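Local atomic coordinates of esterase D (Cellvibrio japonicus, PDB entry 2W87), a protein that probably helps degrade plant cell walls as a feruloyl esterase acting on arabinoxylan, and carries a family 35 carbohydrate-binding module that binds glucuronic acid. Residues I57-G62 and P86-W91. Residues are numbered along the deposited sequence; the frame is centred on the assembly and turned at random.
With GCU (alpha-D-glucopyranuronic acid), chain E.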
ATOM      1  N   ILE A  57      -3.699  -0.035   5.259  1.00 12.65           N
ATOM      2  CA  ILE A  57      -2.474   0.650   4.851  1.00 12.78           C
ATOM      3  C   ILE A  57      -2.054   1.612   5.931  1.00 11.24           C
ATOM      4  O   ILE A  57      -2.825   2.503   6.290  1.00 11.04           O
ATOM      5  CB  ILE A  57      -2.747   1.452   3.558  1.00 13.24           C
ATOM      6  CG1 ILE A  57      -3.154   0.504   2.428  1.00 14.94           C
ATOM      7  CG2 ILE A  57      -1.530   2.307   3.158  1.00 13.83           C
ATOM      8  CD1 ILE A  57      -3.660   1.249   1.204  1.00 16.08           C
ATOM      9  N   ARG A  58      -0.857   1.429   6.472  1.00 10.16           N
ATOM     10  CA  ARG A  58      -0.331   2.326   7.497  1.00 10.31           C
ATOM     11  C   ARG A  58       0.580   3.357   6.827  1.00  9.94           C
ATOM     12  O   ARG A  58       1.457   3.002   6.034  1.00  9.70           O
ATOM     13  CB  ARG A  58       0.434   1.540   8.554  1.00 11.05           C
ATOM     14  CG  ARG A  58       0.768   2.360   9.777  1.00 11.21           C
ATOM     15  CD  ARG A  58       1.176   1.486  10.929  1.00 12.09           C
ATOM     16  NE  ARG A  58       1.363   2.254  12.166  1.00 12.81           N
ATOM     17  CZ  ARG A  58       2.530   2.710  12.598  1.00 12.73           C
ATOM     18  NH1 ARG A  58       3.646   2.481  11.917  1.00 12.92           N
ATOM     19  NH2 ARG A  58       2.575   3.401  13.729  1.00 13.43           N
ATOM     20  N   TYR A  59       0.368   4.627   7.133  1.00 10.12           N
ATOM     21  CA  TYR A  59       1.007   5.693   6.358  1.00  9.64           C
ATOM     22  C   TYR A  59       1.232   6.947   7.197  1.00  9.93           C
ATOM     23  O   TYR A  59       0.593   7.140   8.236  1.00  9.32           O
ATOM     24  CB  TYR A  59       0.177   6.047   5.131  1.00 10.27           C
ATOM     25  CG  TYR A  59      -1.086   6.784   5.462  1.00  9.98           C
ATOM     26  CD1 TYR A  59      -1.148   8.184   5.395  1.00 10.48           C
ATOM     27  CD2 TYR A  59      -2.206   6.107   5.902  1.00 11.18           C
ATOM     28  CE1 TYR A  59      -2.322   8.868   5.751  1.00 10.72           C
ATOM     29  CE2 TYR A  59      -3.383   6.793   6.249  1.00 12.36           C
ATOM     30  CZ  TYR A  59      -3.424   8.169   6.157  1.00 11.98           C
ATOM     31  OH  TYR A  59      -4.587   8.852   6.524  1.00 14.48           O
ATOM     32  N   ALA A  60       2.124   7.807   6.710  1.00  9.96           N
ATOM     33  CA  ALA A  60       2.361   9.123   7.299  1.00 10.14           C
ATOM     34  C   ALA A  60       2.274  10.144   6.189  1.00 10.45           C
ATOM     35  O   ALA A  60       2.827   9.930   5.133  1.00  9.57           O
ATOM     36  CB  ALA A  60       3.732   9.182   7.945  1.00 11.39           C
ATOM     37  N   ASN A  61       1.603  11.256   6.437  1.00 10.54           N
ATOM     38  CA  ASN A  61       1.452  12.309   5.452  1.00 10.99           C
ATOM     39  C   ASN A  61       1.671  13.630   6.168  1.00 11.91           C
ATOM     40  O   ASN A  61       0.753  14.157   6.766  1.00 12.59           O
ATOM     41  CB  ASN A  61       0.066  12.255   4.815  1.00 11.19           C
ATOM     42  CG  ASN A  61      -0.153  13.324   3.774  1.00  9.84           C
ATOM     43  OD1 ASN A  61       0.700  14.187   3.556  1.00 12.82           O
ATOM     44  ND2 ASN A  61      -1.316  13.279   3.123  1.00  9.55           N
ATOM     45  N   GLY A  62       2.900  14.136   6.103  1.00 13.39           N
ATOM     46  CA  GLY A  62       3.283  15.401   6.738  1.00 14.41           C
ATOM     47  C   GLY A  62       3.116  16.579   5.790  1.00 15.06           C
ATOM     48  O   GLY A  62       3.568  17.688   6.081  1.00 16.26           O
ATOM     49  N   PRO A  86      -5.576  11.341   3.970  1.00 11.42           N
ATOM     50  CA  PRO A  86      -5.472  12.691   4.498  1.00 11.81           C
ATOM     51  C   PRO A  86      -4.182  12.948   5.244  1.00 12.55           C
ATOM     52  O   PRO A  86      -3.425  12.035   5.536  1.00 12.39           O
ATOM     53  CB  PRO A  86      -6.709  12.811   5.424  1.00 12.10           C
ATOM     54  CG  PRO A  86      -7.031  11.405   5.787  1.00 12.26           C
ATOM     55  CD  PRO A  86      -6.622  10.551   4.638  1.00 11.43           C
ATOM     56  N   THR A  87      -3.901  14.211   5.532  1.00 12.86           N
ATOM     57  CA  THR A  87      -2.703  14.518   6.295  0.60 13.55           C
ATOM     58  C   THR A  87      -2.762  13.833   7.660  1.00 13.64           C
ATOM     59  O   THR A  87      -3.845  13.633   8.217  1.00 14.50           O
ATOM     60  CB  THR A  87      -2.518  16.018   6.476  0.60 13.33           C
ATOM     61  OG1 THR A  87      -1.388  16.238   7.327  0.60 14.68           O
ATOM     62  CG2 THR A  87      -3.764  16.649   7.084  0.60 13.93           C
ATOM     63  N   THR A  88      -1.596  13.453   8.181  1.00 13.52           N
ATOM     64  CA  THR A  88      -1.480  12.903   9.539  1.00 13.83           C
ATOM     65  C   THR A  88      -0.892  13.923  10.510  1.00 14.38           C
ATOM     66  O   THR A  88      -0.827  13.663  11.716  1.00 15.16           O
ATOM     67  CB  THR A  88      -0.588  11.655   9.567  1.00 13.08           C
ATOM     68  OG1 THR A  88       0.732  12.005   9.130  1.00 12.90           O
ATOM     69  CG2 THR A  88      -1.155  10.568   8.657  1.00 12.70           C
ATOM     70  N   GLY A  89      -0.443  15.062   9.982  1.00 14.48           N
ATOM     71  CA  GLY A  89       0.077  16.151  10.800  1.00 14.99           C
ATOM     72  C   GLY A  89       1.591  16.225  10.934  1.00 15.16           C
ATOM     73  O   GLY A  89       2.121  17.233  11.407  1.00 16.08           O
ATOM     74  N   ALA A  90       2.298  15.164  10.540  1.00 15.01           N
ATOM     75  CA  ALA A  90       3.740  15.117  10.611  1.00 14.38           C
ATOM     76  C   ALA A  90       4.222  13.844   9.930  1.00 14.35           C
ATOM     77  O   ALA A  90       3.491  12.871   9.878  1.00 13.03           O
ATOM     78  CB  ALA A  90       4.201  15.119  12.075  1.00 14.57           C
ATOM     79  N   TRP A  91       5.464  13.846   9.451  1.00 14.12           N
ATOM     80  CA  TRP A  91       6.032  12.641   8.851  1.00 13.65           C
ATOM     81  C   TRP A  91       6.327  11.550   9.885  1.00 13.67           C
ATOM     82  O   TRP A  91       6.634  10.402   9.543  1.00 13.08           O
ATOM     83  CB  TRP A  91       7.296  12.964   8.037  1.00 13.36           C
ATOM     84  CG  TRP A  91       7.007  13.830   6.884  1.00 12.85           C
ATOM     85  CD1 TRP A  91       7.350  15.148   6.721  1.00 14.22           C
ATOM     86  CD2 TRP A  91       6.250  13.469   5.716  1.00 11.41           C
ATOM     87  NE1 TRP A  91       6.880  15.611   5.524  1.00 13.79           N
ATOM     88  CE2 TRP A  91       6.203  14.607   4.883  1.00 12.15           C
ATOM     89  CE3 TRP A  91       5.635  12.297   5.285  1.00 12.93           C
ATOM     90  CZ2 TRP A  91       5.541  14.608   3.652  1.00 12.44           C
ATOM     91  CZ3 TRP A  91       4.970  12.297   4.051  1.00 12.04           C
ATOM     92  CH2 TRP A  91       4.934  13.436   3.245  1.00 12.94           C
TER
HETATM   93  C1  GCU E1150       9.946  15.114   2.712  1.00 15.59           C
HETATM   94  C2  GCU E1150       9.886  13.923   3.668  1.00 14.65           C
HETATM   95  C3  GCU E1150       9.737  12.639   2.858  1.00 13.66           C
HETATM   96  C4  GCU E1150       8.439  12.721   2.080  1.00 13.16           C
HETATM   97  C5  GCU E1150       8.485  13.976   1.195  1.00 14.00           C
HETATM   98  C6  GCU E1150       7.196  14.181   0.412  1.00 13.94           C
HETATM   99  O1  GCU E1150      11.070  14.894   1.859  1.00 18.63           O
HETATM  100  O2  GCU E1150      11.087  13.859   4.419  1.00 16.32           O
HETATM  101  O3  GCU E1150       9.725  11.490   3.707  1.00 12.84           O
HETATM  102  O4  GCU E1150       8.246  11.564   1.227  1.00 14.93           O
HETATM  103  O5  GCU E1150       8.677  15.137   2.001  1.00 14.90           O
HETATM  104  O6A GCU E1150       6.766  13.194  -0.202  1.00 13.26           O
HETATM  105  O6B GCU E1150       6.647  15.310   0.412  1.00 14.19           O
HETATM  106  O   HOH W   1      -4.622  10.903   8.522  1.00 19.60           O
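Asn-61 and Thr-88 hold each other through two nearly straight hydrogen bonds: Asn-61 N donates to Thr-88 OG1 (2.9 Å), and Thr-88 N returns a bond to Asn-61 O (2.8 Å). With chi1 at 61°, Thr-88 OG1 lies between its own backbone N and carbonyl carbon, where it meets Asn-61 N and also bonds Thr-93 O. Next to it, Thr-87 OG1 sits 3.0 Å from Asn-61 O and accepts from Gly-89 N, forming an ST turn. The Asn-61 amide spans the loops: OD1 accepts from Gly-63 N, while ND2 donates to Ala-65 O and Leu-85 O. A water joins Tyr-59 OH to Thr-87 O.

Van der Waals packing flanks this polar centre. Thr-88 CG2 reaches Tyr-59 CE1 at 3.6 Å, while the Pro-86 ring crosses the phenol at about a right angle, CD 4.3 Å from Tyr-59 CZ.

At the far end, Gly-62 CA makes a CH-pi contact over the Trp-91 five-membered ring, 3.6 Å from its centroid. The sugar's C4 lies over the opposite face; Arg-67 and Asn-122, which hydrogen-bond the glucuronic acid, adjoin the tryptophan, and His-22 stacks with it. The Asn-61 to Gly-62 backbone thus supports the face turned from the sugar and probably helps hold the indole as a wall of the pocket at the end of this beta-sandwich.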